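Side-chain contacts in putative polyketide synthase (PDB 1U0M), which catalyses the iterative condensation of five malonyl-CoA units and the cyclisation of the resulting pentaketide to 1,3,6,8-tetrahydroxynaphthalene: residues A[108-113]-A[150-155]; A[168-173]-A[316-321]; A[86-91]-A[120-125]; A[125-130]-A[136-141]. One frame throughout, in Å; residues are numbered along the deposited sequence.

Interaction 1: residues A[108-113]-A[150-155]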
loop_
_atom_site.group_PDB
_atom_site.type_symbol
_atom_site.label_atom_id
_atom_site.label_comp_id
_atom_site.label_asym_id
_atom_site.label_seq_id
_atom_site.Cartn_x
_atom_site.Cartn_y
_atom_site.Cartn_z
ATOM N N VAL A 108 -13.269 -1.830 7.681
ATOM C CA VAL A 108 -12.057 -1.622 6.907
ATOM C C VAL A 108 -11.481 -2.914 6.348
ATOM O O VAL A 108 -11.357 -3.910 7.064
ATOM C CB VAL A 108 -10.970 -0.953 7.777
ATOM C CG1 VAL A 108 -10.669 -1.829 8.977
ATOM C CG2 VAL A 108 -9.699 -0.731 6.966
ATOM N N ILE A 109 -11.147 -2.899 5.061
ATOM C CA ILE A 109 -10.532 -4.054 4.423
ATOM C C ILE A 109 -9.040 -3.762 4.311
ATOM O O ILE A 109 -8.636 -2.647 3.982
ATOM C CB ILE A 109 -11.072 -4.312 3.008
ATOM C CG1 ILE A 109 -12.544 -4.714 3.071
ATOM C CG2 ILE A 109 -10.251 -5.408 2.347
ATOM C CD1 ILE A 109 -13.123 -5.162 1.740
ATOM N N ILE A 110 -8.227 -4.768 4.600
ATOM C CA ILE A 110 -6.787 -4.625 4.529
ATOM C C ILE A 110 -6.286 -5.710 3.592
ATOM O O ILE A 110 -6.139 -6.871 3.980
ATOM C CB ILE A 110 -6.169 -4.781 5.920
ATOM C CG1 ILE A 110 -6.915 -3.872 6.903
ATOM C CG2 ILE A 110 -4.703 -4.389 5.884
ATOM C CD1 ILE A 110 -6.462 -4.008 8.349
ATOM N N TYR A 111 -6.034 -5.320 2.346
ATOM C CA TYR A 111 -5.587 -6.253 1.320
ATOM C C TYR A 111 -4.081 -6.202 1.091
ATOM O O TYR A 111 -3.553 -5.176 0.654
ATOM C CB TYR A 111 -6.318 -5.942 0.012
ATOM C CG TYR A 111 -6.150 -6.991 -1.077
ATOM C CD1 TYR A 111 -7.056 -8.046 -1.205
ATOM C CD2 TYR A 111 -5.090 -6.921 -1.983
ATOM C CE1 TYR A 111 -6.914 -8.997 -2.211
ATOM C CE2 TYR A 111 -4.942 -7.865 -2.987
ATOM C CZ TYR A 111 -5.856 -8.897 -3.099
ATOM O OH TYR A 111 -5.720 -9.813 -4.115
ATOM N N VAL A 112 -3.387 -7.303 1.378
ATOM C CA VAL A 112 -1.940 -7.340 1.165
ATOM C C VAL A 112 -1.490 -8.360 0.121
ATOM O O VAL A 112 -1.894 -9.523 0.127
ATOM C CB VAL A 112 -1.180 -7.594 2.475
ATOM C CG1 VAL A 112 -1.508 -6.494 3.459
ATOM C CG2 VAL A 112 -1.538 -8.954 3.041
ATOM N N SER A 113 -0.649 -7.893 -0.788
ATOM C CA SER A 113 -0.115 -8.719 -1.858
ATOM C C SER A 113 1.059 -8.018 -2.511
ATOM O O SER A 113 0.997 -6.822 -2.786
ATOM C CB SER A 113 -1.183 -8.975 -2.912
ATOM O OG SER A 113 -0.592 -9.540 -4.068
ATOM N N GLY A 150 1.928 -9.673 9.236
ATOM C CA GLY A 150 1.963 -9.043 10.540
ATOM C C GLY A 150 1.540 -7.585 10.481
ATOM O O GLY A 150 0.829 -7.113 11.365
ATOM N N ALA A 151 1.972 -6.861 9.450
ATOM C CA ALA A 151 1.604 -5.453 9.318
ATOM C C ALA A 151 0.091 -5.277 9.190
ATOM O O ALA A 151 -0.467 -4.303 9.693
ATOM C CB ALA A 151 2.299 -4.836 8.112
ATOM N N ALA A 152 -0.571 -6.212 8.513
ATOM C CA ALA A 152 -2.015 -6.126 8.344
ATOM C C ALA A 152 -2.660 -6.242 9.719
ATOM O O ALA A 152 -3.566 -5.482 10.067
ATOM C CB ALA A 152 -2.504 -7.239 7.437
ATOM N N ILE A 153 -2.176 -7.204 10.497
ATOM C CA ILE A 153 -2.676 -7.428 11.842
ATOM C C ILE A 153 -2.520 -6.141 12.627
ATOM O O ILE A 153 -3.497 -5.577 13.107
ATOM C CB ILE A 153 -1.884 -8.543 12.540
ATOM C CG1 ILE A 153 -2.222 -9.892 11.895
ATOM C CG2 ILE A 153 -2.190 -8.545 14.031
ATOM C CD1 ILE A 153 -1.259 -11.014 12.258
ATOM N N ASN A 154 -1.282 -5.675 12.742
ATOM C CA ASN A 154 -1.000 -4.449 13.471
ATOM C C ASN A 154 -1.864 -3.283 13.024
ATOM O O ASN A 154 -2.084 -2.350 13.789
ATOM C CB ASN A 154 0.477 -4.079 13.334
ATOM C CG ASN A 154 1.377 -5.076 14.011
ATOM O OD1 ASN A 154 0.901 -6.012 14.649
ATOM N ND2 ASN A 154 2.683 -4.884 13.886
ATOM N N ARG A 155 -2.362 -3.326 11.793
ATOM C CA ARG A 155 -3.203 -2.234 11.310
ATOM C C ARG A 155 -4.642 -2.439 11.733
ATOM O O ARG A 155 -5.272 -1.530 12.270
ATOM C CB ARG A 155 -3.141 -2.095 9.780
ATOM C CG ARG A 155 -1.851 -1.506 9.234
ATOM C CD ARG A 155 -1.238 -0.490 10.182
ATOM N NE ARG A 155 -0.015 -1.015 10.791
ATOM C CZ ARG A 155 0.508 -0.569 11.928
ATOM N NH1 ARG A 155 -0.084 0.413 12.594
ATOM N NH2 ARG A 155 1.622 -1.109 12.401
#
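Ile110 is the first residue of strand 108-112 to meet helix 150-155, and it does so with both of its branches. A chi1 of -50° sets CG1 beside the backbone N and CG2 anti to it, and CG2 presses on Ala152, its carbon 3.9 Å from Ala152 CB. The longer branch runs on extended, bringing Ile110 CD1 to 3.7 Å from Ala152 O and to 4.1 Å from Arg155 CB. Here the two side chains cross at roughly a right angle: the isoleucine meets only the root of the arginine, whose chain then bends away to a salt bridge with Asp158. Two residues on, Val112 repeats the theme more lightly, with Val112 CG1 4.2 Å from Ala152 CB. The small methyl of Ala152 is thus shared by two branched strand residues; the contact is buried and its side-chain packing apolar. Strand and helix run nearly antiparallel, at 167°, their axes 9.1 Å apart at closest approach. On one side of the strand lies strand 167-175, on the other strand 137-141. Helix 148-162, just after the probable active-site Cys146, packs over the sheet here, and its far side meets strand 346-355 through Ile153 and Asn154, as expected of a buried thiolase-fold helix.

Interaction 2: residues A[168-173]-A[316-321]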
loop_
_atom_site.group_PDB
_atom_site.type_symbol
_atom_site.label_atom_id
_atom_site.label_comp_id
_atom_site.label_asym_id
_atom_site.label_seq_id
_atom_site.Cartn_x
_atom_site.Cartn_y
_atom_site.Cartn_z
ATOM N N ALA A 168 -12.357 -5.399 11.346
ATOM C CA ALA A 168 -11.515 -5.303 10.160
ATOM C C ALA A 168 -11.360 -6.649 9.464
ATOM O O ALA A 168 -11.374 -7.698 10.102
ATOM C CB ALA A 168 -10.148 -4.751 10.540
ATOM N N LEU A 169 -11.227 -6.613 8.145
ATOM C CA LEU A 169 -11.046 -7.827 7.368
ATOM C C LEU A 169 -9.659 -7.845 6.746
ATOM O O LEU A 169 -9.323 -6.992 5.924
ATOM C CB LEU A 169 -12.091 -7.932 6.258
ATOM C CG LEU A 169 -11.899 -9.156 5.342
ATOM C CD1 LEU A 169 -12.022 -10.439 6.158
ATOM C CD2 LEU A 169 -12.922 -9.133 4.214
ATOM N N ILE A 170 -8.856 -8.824 7.142
ATOM C CA ILE A 170 -7.512 -8.957 6.610
ATOM C C ILE A 170 -7.492 -10.006 5.516
ATOM O O ILE A 170 -7.881 -11.151 5.742
ATOM C CB ILE A 170 -6.530 -9.393 7.688
ATOM C CG1 ILE A 170 -6.505 -8.359 8.812
ATOM C CG2 ILE A 170 -5.149 -9.561 7.085
ATOM C CD1 ILE A 170 -5.585 -8.723 9.931
ATOM N N VAL A 171 -7.047 -9.612 4.329
ATOM C CA VAL A 171 -6.956 -10.536 3.204
ATOM C C VAL A 171 -5.544 -10.552 2.657
ATOM O O VAL A 171 -4.988 -9.513 2.325
ATOM C CB VAL A 171 -7.891 -10.152 2.049
ATOM C CG1 VAL A 171 -7.710 -11.131 0.904
ATOM C CG2 VAL A 171 -9.329 -10.150 2.523
ATOM N N ALA A 172 -4.966 -11.744 2.583
ATOM C CA ALA A 172 -3.625 -11.915 2.051
ATOM C C ALA A 172 -3.738 -12.772 0.787
ATOM O O ALA A 172 -4.270 -13.875 0.818
ATOM C CB ALA A 172 -2.745 -12.597 3.087
ATOM N N CYS A 173 -3.248 -12.258 -0.330
ATOM C CA CYS A 173 -3.308 -12.993 -1.588
ATOM C C CYS A 173 -1.913 -13.024 -2.189
ATOM O O CYS A 173 -1.387 -11.992 -2.589
ATOM C CB CYS A 173 -4.283 -12.306 -2.547
ATOM S SG CYS A 173 -4.635 -13.243 -4.034
ATOM N N VAL A 316 1.716 -16.469 5.411
ATOM C CA VAL A 316 2.257 -17.443 6.359
ATOM C C VAL A 316 1.731 -17.290 7.791
ATOM O O VAL A 316 1.195 -18.249 8.350
ATOM C CB VAL A 316 3.802 -17.409 6.409
ATOM C CG1 VAL A 316 4.299 -18.293 7.541
ATOM C CG2 VAL A 316 4.382 -17.899 5.087
ATOM N N VAL A 317 1.883 -16.106 8.388
ATOM C CA VAL A 317 1.407 -15.904 9.758
ATOM C C VAL A 317 -0.011 -16.408 9.917
ATOM O O VAL A 317 -0.307 -17.172 10.832
ATOM C CB VAL A 317 1.408 -14.415 10.202
ATOM C CG1 VAL A 317 2.785 -13.992 10.614
ATOM C CG2 VAL A 317 0.887 -13.542 9.093
ATOM N N LEU A 318 -0.876 -15.975 9.010
ATOM C CA LEU A 318 -2.280 -16.342 9.033
ATOM C C LEU A 318 -2.523 -17.843 8.982
ATOM O O LEU A 318 -3.396 -18.359 9.684
ATOM C CB LEU A 318 -3.012 -15.653 7.879
ATOM C CG LEU A 318 -3.499 -14.221 8.142
ATOM C CD1 LEU A 318 -2.391 -13.393 8.768
ATOM C CD2 LEU A 318 -3.982 -13.592 6.841
ATOM N N ASP A 319 -1.757 -18.547 8.155
ATOM C CA ASP A 319 -1.920 -19.987 8.037
ATOM C C ASP A 319 -1.367 -20.705 9.265
ATOM O O ASP A 319 -1.854 -21.770 9.635
ATOM C CB ASP A 319 -1.234 -20.493 6.774
ATOM C CG ASP A 319 -1.372 -21.985 6.602
ATOM O OD1 ASP A 319 -0.534 -22.734 7.148
ATOM O OD2 ASP A 319 -2.332 -22.409 5.922
ATOM N N ALA A 320 -0.343 -20.128 9.887
ATOM C CA ALA A 320 0.244 -20.725 11.082
ATOM C C ALA A 320 -0.845 -20.689 12.140
ATOM O O ALA A 320 -1.104 -21.686 12.809
ATOM C CB ALA A 320 1.454 -19.930 11.542
ATOM N N LEU A 321 -1.489 -19.533 12.278
ATOM C CA LEU A 321 -2.576 -19.384 13.233
ATOM C C LEU A 321 -3.640 -20.406 12.902
ATOM O O LEU A 321 -4.081 -21.154 13.769
ATOM C CB LEU A 321 -3.201 -17.996 13.152
ATOM C CG LEU A 321 -2.707 -16.933 14.126
ATOM C CD1 LEU A 321 -3.534 -15.671 13.933
ATOM C CD2 LEU A 321 -2.835 -17.434 15.559
#
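One methyl group of Leu318 makes the whole contact with strand 168-173. Leu318 CD2 lies 4.1 Å from Ala172 CB and 4.2 Å from Ile170 CG2, so it sits between two residues that alternate along the strand and direct their side chains to the same face of the sheet. Neither distance is tight; this is ordinary van der Waals packing, wholly buried, with 100 Å² of surface covered. On the strand side, Ile170 offers the short branch, CG2, while Ala172 has just its CB to give. The backbones stay well apart, with Ala172 CA and Leu318 CA 8.4 Å from each other; the leucine reaches a little under half way, and its methyl closes the rest by van der Waals contact with Ala172 CB.

A second shell surrounds them. Leu318 also rests on Ala201 of strand 198-206, Ile170 on Val205 of the same strand, and Ala172 on Val112. Behind the leucine, a hydrogen bond from Asp319 to Thr305 and the packing of Val317 and Leu321 on strand 276-278 place the helix. Helix 315-326 belongs to the C-terminal half of the chain and the strand to the N-terminal half, so the contact is one of those where the two related halves meet, in keeping with the layered alpha-beta-alpha-beta-alpha thiolase fold.

Interaction 3: residues A[86-91]-A[120-125]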
loop_
_atom_site.group_PDB
_atom_site.type_symbol
_atom_site.label_atom_id
_atom_site.label_comp_id
_atom_site.label_asym_id
_atom_site.label_seq_id
_atom_site.Cartn_x
_atom_site.Cartn_y
_atom_site.Cartn_z
ATOM N N SER A 86 -11.396 -15.235 -8.926
ATOM C CA SER A 86 -12.061 -16.529 -8.797
ATOM C C SER A 86 -11.715 -17.306 -7.524
ATOM O O SER A 86 -12.342 -18.325 -7.242
ATOM C CB SER A 86 -11.767 -17.410 -10.016
ATOM O OG SER A 86 -10.381 -17.495 -10.273
ATOM N N ARG A 87 -10.745 -16.837 -6.740
ATOM C CA ARG A 87 -10.377 -17.566 -5.528
ATOM C C ARG A 87 -10.569 -16.825 -4.199
ATOM O O ARG A 87 -10.988 -17.417 -3.206
ATOM C CB ARG A 87 -8.919 -18.036 -5.616
ATOM C CG ARG A 87 -8.603 -18.974 -6.769
ATOM C CD ARG A 87 -7.129 -19.337 -6.746
ATOM N NE ARG A 87 -6.701 -20.080 -7.926
ATOM C CZ ARG A 87 -6.790 -21.396 -8.055
ATOM N NH1 ARG A 87 -7.300 -22.127 -7.069
ATOM N NH2 ARG A 87 -6.349 -21.985 -9.164
ATOM N N VAL A 88 -10.264 -15.533 -4.173
ATOM C CA VAL A 88 -10.367 -14.770 -2.937
ATOM C C VAL A 88 -11.726 -14.833 -2.224
ATOM O O VAL A 88 -11.787 -15.125 -1.031
ATOM C CB VAL A 88 -9.950 -13.296 -3.175
ATOM C CG1 VAL A 88 -10.062 -12.503 -1.891
ATOM C CG2 VAL A 88 -8.513 -13.244 -3.676
ATOM N N PRO A 89 -12.827 -14.567 -2.943
ATOM C CA PRO A 89 -14.190 -14.587 -2.389
ATOM C C PRO A 89 -14.512 -15.712 -1.390
ATOM O O PRO A 89 -14.905 -15.452 -0.245
ATOM C CB PRO A 89 -15.053 -14.659 -3.640
ATOM C CG PRO A 89 -14.294 -13.785 -4.582
ATOM C CD PRO A 89 -12.864 -14.252 -4.385
ATOM N N ALA A 90 -14.346 -16.956 -1.823
ATOM C CA ALA A 90 -14.624 -18.099 -0.961
ATOM C C ALA A 90 -13.910 -17.993 0.374
ATOM O O ALA A 90 -14.518 -18.166 1.431
ATOM C CB ALA A 90 -14.218 -19.377 -1.650
ATOM N N VAL A 91 -12.616 -17.702 0.328
ATOM C CA VAL A 91 -11.835 -17.613 1.551
ATOM C C VAL A 91 -12.328 -16.530 2.493
ATOM O O VAL A 91 -12.410 -16.751 3.699
ATOM C CB VAL A 91 -10.343 -17.388 1.243
ATOM C CG1 VAL A 91 -9.541 -17.371 2.538
ATOM C CG2 VAL A 91 -9.841 -18.493 0.321
ATOM N N PRO A 120 -7.312 0.101 -9.465
ATOM C CA PRO A 120 -7.418 -0.058 -8.002
ATOM C C PRO A 120 -7.049 -1.481 -7.573
ATOM O O PRO A 120 -6.993 -2.384 -8.396
ATOM C CB PRO A 120 -8.909 0.204 -7.711
ATOM C CG PRO A 120 -9.465 0.760 -8.982
ATOM C CD PRO A 120 -8.648 0.121 -10.071
ATOM N N SER A 121 -6.825 -1.682 -6.286
ATOM C CA SER A 121 -6.511 -3.018 -5.812
ATOM C C SER A 121 -7.832 -3.775 -5.836
ATOM O O SER A 121 -8.867 -3.210 -6.211
ATOM C CB SER A 121 -5.954 -2.974 -4.401
ATOM O OG SER A 121 -6.932 -2.514 -3.499
ATOM N N LEU A 122 -7.795 -5.047 -5.446
ATOM C CA LEU A 122 -8.988 -5.890 -5.442
ATOM C C LEU A 122 -10.092 -5.397 -4.500
ATOM O O LEU A 122 -11.256 -5.714 -4.703
ATOM C CB LEU A 122 -8.624 -7.334 -5.058
ATOM C CG LEU A 122 -8.852 -8.468 -6.067
ATOM C CD1 LEU A 122 -9.130 -9.744 -5.283
ATOM C CD2 LEU A 122 -10.023 -8.182 -6.990
ATOM N N THR A 123 -9.728 -4.636 -3.474
ATOM C CA THR A 123 -10.707 -4.136 -2.516
ATOM C C THR A 123 -11.955 -3.533 -3.160
ATOM O O THR A 123 -13.072 -3.828 -2.743
ATOM C CB THR A 123 -10.105 -3.070 -1.602
ATOM O OG1 THR A 123 -9.562 -2.016 -2.407
ATOM C CG2 THR A 123 -9.028 -3.675 -0.698
ATOM N N ALA A 124 -11.764 -2.682 -4.163
ATOM C CA ALA A 124 -12.886 -2.055 -4.849
ATOM C C ALA A 124 -13.824 -3.096 -5.451
ATOM O O ALA A 124 -15.040 -3.029 -5.262
ATOM C CB ALA A 124 -12.378 -1.139 -5.937
ATOM N N TRP A 125 -13.251 -4.050 -6.181
ATOM C CA TRP A 125 -14.025 -5.108 -6.828
ATOM C C TRP A 125 -14.674 -6.006 -5.776
ATOM O O TRP A 125 -15.748 -6.549 -5.997
ATOM C CB TRP A 125 -13.116 -5.934 -7.737
ATOM C CG TRP A 125 -13.803 -7.033 -8.498
ATOM C CD1 TRP A 125 -14.469 -6.922 -9.688
ATOM C CD2 TRP A 125 -13.855 -8.420 -8.138
ATOM N NE1 TRP A 125 -14.928 -8.155 -10.092
ATOM C CE2 TRP A 125 -14.565 -9.091 -9.154
ATOM C CE3 TRP A 125 -13.370 -9.160 -7.052
ATOM C CZ2 TRP A 125 -14.798 -10.468 -9.119
ATOM C CZ3 TRP A 125 -13.601 -10.530 -7.016
ATOM C CH2 TRP A 125 -14.311 -11.168 -8.042
#
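Two side-chain pairs join helix 86-91 to the segment 120-125, and they meet in quite different ways. Val88 and Leu122 reach straight for one another, tip to tip, with Val88 CG2 3.9 Å from Leu122 CD1. The valine has CG1 anti to its backbone N (chi1 180°), which leaves CG2 as the branch directed across the gap. Both residues are buried, so this pair forms the inner half of the contact.

Pro89 and Trp125 make the outer half, and here the side chains cross at about a right angle. The proline does not lie over the indole: Pro89 CG comes up to the edge, close to the ring plane, and touches the benzene half at Trp125 CZ3 from 4.1 Å. The indole is swung out from its own helix with CG anti to the backbone N (chi1 -178°), which carries its six-membered ring across to the proline. Lys85, one turn before Pro89, engages the same ring through a cation-pi interaction. Pro89 has no N-H to offer the preceding turn, and the helix is kinked at this point. Both outer residues remain partly exposed.

The contact sets the long helix 73-99 beside the start of helix 122-129. Leu122 also packs on Tyr111 and Thr123 on Ile109, both of strand 108-112, whereas Val91 of the long helix leans on Ser16 and Ser18 of strand 11-18; Trp125 further touches Glu227 of the second subunit, so these two helices cover the sheet close to the dimer interface.

Interaction 4: residues A[125-130]-A[136-141]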
loop_
_atom_site.group_PDB
_atom_site.type_symbol
_atom_site.label_atom_id
_atom_site.label_comp_id
_atom_site.label_asym_id
_atom_site.label_seq_id
_atom_site.Cartn_x
_atom_site.Cartn_y
_atom_site.Cartn_z
ATOM N N TRP A 125 -13.251 -4.050 -6.181
ATOM C CA TRP A 125 -14.025 -5.108 -6.828
ATOM C C TRP A 125 -14.674 -6.006 -5.776
ATOM O O TRP A 125 -15.748 -6.549 -5.997
ATOM C CB TRP A 125 -13.116 -5.934 -7.737
ATOM C CG TRP A 125 -13.803 -7.033 -8.498
ATOM C CD1 TRP A 125 -14.469 -6.922 -9.688
ATOM C CD2 TRP A 125 -13.855 -8.420 -8.138
ATOM N NE1 TRP A 125 -14.928 -8.155 -10.092
ATOM C CE2 TRP A 125 -14.565 -9.091 -9.154
ATOM C CE3 TRP A 125 -13.370 -9.160 -7.052
ATOM C CZ2 TRP A 125 -14.798 -10.468 -9.119
ATOM C CZ3 TRP A 125 -13.601 -10.530 -7.016
ATOM C CH2 TRP A 125 -14.311 -11.168 -8.042
ATOM N N LEU A 126 -14.020 -6.146 -4.629
ATOM C CA LEU A 126 -14.542 -6.963 -3.541
ATOM C C LEU A 126 -15.759 -6.317 -2.890
ATOM O O LEU A 126 -16.727 -6.996 -2.571
ATOM C CB LEU A 126 -13.463 -7.199 -2.484
ATOM C CG LEU A 126 -12.401 -8.263 -2.759
ATOM C CD1 LEU A 126 -11.337 -8.230 -1.654
ATOM C CD2 LEU A 126 -13.066 -9.630 -2.822
ATOM N N ILE A 127 -15.706 -5.009 -2.678
ATOM C CA ILE A 127 -16.824 -4.304 -2.075
ATOM C C ILE A 127 -18.035 -4.434 -2.999
ATOM O O ILE A 127 -19.149 -4.704 -2.543
ATOM C CB ILE A 127 -16.457 -2.827 -1.851
ATOM C CG1 ILE A 127 -15.437 -2.750 -0.719
ATOM C CG2 ILE A 127 -17.706 -1.992 -1.554
ATOM C CD1 ILE A 127 -14.679 -1.465 -0.681
ATOM N N ASN A 128 -17.801 -4.272 -4.299
ATOM C CA ASN A 128 -18.851 -4.378 -5.304
ATOM C C ASN A 128 -19.521 -5.747 -5.363
ATOM O O ASN A 128 -20.750 -5.851 -5.374
ATOM C CB ASN A 128 -18.295 -4.091 -6.700
ATOM C CG ASN A 128 -18.419 -2.642 -7.095
ATOM O OD1 ASN A 128 -17.464 -1.875 -7.002
ATOM N ND2 ASN A 128 -19.605 -2.254 -7.541
ATOM N N GLU A 129 -18.707 -6.796 -5.417
ATOM C CA GLU A 129 -19.219 -8.154 -5.536
ATOM C C GLU A 129 -19.610 -8.826 -4.234
ATOM O O GLU A 129 -20.644 -9.478 -4.157
ATOM C CB GLU A 129 -18.197 -9.023 -6.282
ATOM C CG GLU A 129 -18.483 -9.224 -7.779
ATOM C CD GLU A 129 -18.797 -7.931 -8.524
ATOM O OE1 GLU A 129 -19.889 -7.853 -9.128
ATOM O OE2 GLU A 129 -17.959 -7.002 -8.514
ATOM N N MET A 130 -18.789 -8.674 -3.208
ATOM C CA MET A 130 -19.084 -9.302 -1.928
ATOM C C MET A 130 -20.205 -8.589 -1.188
ATOM O O MET A 130 -20.598 -8.994 -0.096
ATOM C CB MET A 130 -17.836 -9.321 -1.055
ATOM C CG MET A 130 -17.550 -10.657 -0.426
ATOM S SD MET A 130 -16.061 -11.330 -1.111
ATOM C CE MET A 130 -16.701 -12.178 -2.491
ATOM N N THR A 136 -16.962 0.955 3.368
ATOM C CA THR A 136 -15.788 0.233 3.862
ATOM C C THR A 136 -14.505 0.904 3.400
ATOM O O THR A 136 -14.359 1.229 2.230
ATOM C CB THR A 136 -15.759 -1.220 3.355
ATOM O OG1 THR A 136 -17.085 -1.753 3.345
ATOM C CG2 THR A 136 -14.880 -2.076 4.256
ATOM N N ARG A 137 -13.578 1.108 4.327
ATOM C CA ARG A 137 -12.316 1.741 3.986
ATOM C C ARG A 137 -11.404 0.688 3.390
ATOM O O ARG A 137 -11.377 -0.452 3.852
ATOM C CB ARG A 137 -11.638 2.335 5.220
ATOM C CG ARG A 137 -12.516 2.503 6.437
ATOM C CD ARG A 137 -13.657 3.471 6.226
ATOM N NE ARG A 137 -14.447 3.577 7.450
ATOM C CZ ARG A 137 -13.960 4.020 8.608
ATOM N NH1 ARG A 137 -12.692 4.403 8.690
ATOM N NH2 ARG A 137 -14.732 4.065 9.686
ATOM N N GLN A 138 -10.663 1.073 2.358
ATOM C CA GLN A 138 -9.734 0.162 1.704
ATOM C C GLN A 138 -8.309 0.517 2.131
ATOM O O GLN A 138 -7.930 1.687 2.148
ATOM C CB GLN A 138 -9.865 0.293 0.185
ATOM C CG GLN A 138 -11.286 0.173 -0.317
ATOM C CD GLN A 138 -11.503 0.933 -1.601
ATOM O OE1 GLN A 138 -11.130 0.478 -2.681
ATOM N NE2 GLN A 138 -12.097 2.116 -1.489
ATOM N N ILE A 139 -7.530 -0.489 2.505
ATOM C CA ILE A 139 -6.146 -0.252 2.887
ATOM C C ILE A 139 -5.270 -1.281 2.188
ATOM O O ILE A 139 -4.925 -2.319 2.758
ATOM C CB ILE A 139 -5.931 -0.344 4.407
ATOM C CG1 ILE A 139 -6.762 0.730 5.108
ATOM C CG2 ILE A 139 -4.463 -0.109 4.741
ATOM C CD1 ILE A 139 -6.487 0.850 6.589
ATOM N N PRO A 140 -4.929 -1.013 0.917
ATOM C CA PRO A 140 -4.088 -1.919 0.138
ATOM C C PRO A 140 -2.603 -1.643 0.349
ATOM O O PRO A 140 -2.149 -0.516 0.208
ATOM C CB PRO A 140 -4.537 -1.642 -1.290
ATOM C CG PRO A 140 -4.817 -0.178 -1.254
ATOM C CD PRO A 140 -5.552 0.004 0.045
ATOM N N ILE A 141 -1.854 -2.673 0.708
ATOM C CA ILE A 141 -0.419 -2.523 0.896
ATOM C C ILE A 141 0.311 -3.570 0.056
ATOM O O ILE A 141 0.224 -4.770 0.323
ATOM C CB ILE A 141 -0.028 -2.696 2.362
ATOM C CG1 ILE A 141 -0.835 -1.718 3.220
ATOM C CG2 ILE A 141 1.470 -2.447 2.526
ATOM C CD1 ILE A 141 -0.501 -1.771 4.696
#
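The carboxamide of Gln138 takes the methyl end of Ile127 on one side of its plane, displaced toward CG: Ile127 CD1 is 4.1 Å from Gln138 CD and 3.8 Å from Gln138 CG. The two side chains cross at about a right angle, so the isoleucine meets the aliphatic stem and the root of the amide, and not its polar ends. Those ends have partners of their own. Gln138 OE1 is hydrogen-bonded to Thr123 OG1, one turn before Ile127 on helix 122-129, and NE2 has a weak hydrogen bond to Thr346 of the second subunit. The other flat group, the Trp125 indole, belongs to the helix, and one of its faces carries Glu129 OE2, 3.6 Å above the plane and offset toward the rim.

Ile127 CD1 also touches Thr136, 4.0 Å from its carbonyl O and 4.2 Å from Thr136 CB. An extended chi2 of 162° pushes this methyl outward from helix 125-129, so a single carbon serves both partners. Thr136 OG1 is hydrogen-bonded to Asp133 O, a bond within the short connection between helix and strand. These elements close the beta-alpha-beta unit made of strand 108-112, helix 122-129 and strand 137-141, with Phe132 of the connecting loop also packing on Ile127.

Chemically, this is a buried methyl resting on the CH2 of a glutamine and on a backbone carbonyl, with dispersion forces and no bond between the two segments; the bond from Gln138 OE1 to Thr123 probably holds the amide, and with it the stem under the methyl.

Interactions 1, 3 and 4 lie within the N-terminal half of the chain, whereas interaction 2 reaches across to the C-terminal half. Strands 137-141, 108-112 and 167-175 lie side by side and parallel in one sheet, carrying interactions 4, 1 and 2 respectively. Along the chain, interaction 4 is nested inside the loop closed by interaction 1, interaction 3 alternates with interaction 1, and interaction 2 comes after the rest. Interactions 3 and 4 share Trp125 and helix 122-129, their centres about 8 Å apart; interactions 1 and 2 are equally close. Helices thus pack against the sheet from its inner and outer sides, giving the layered thiolase fold.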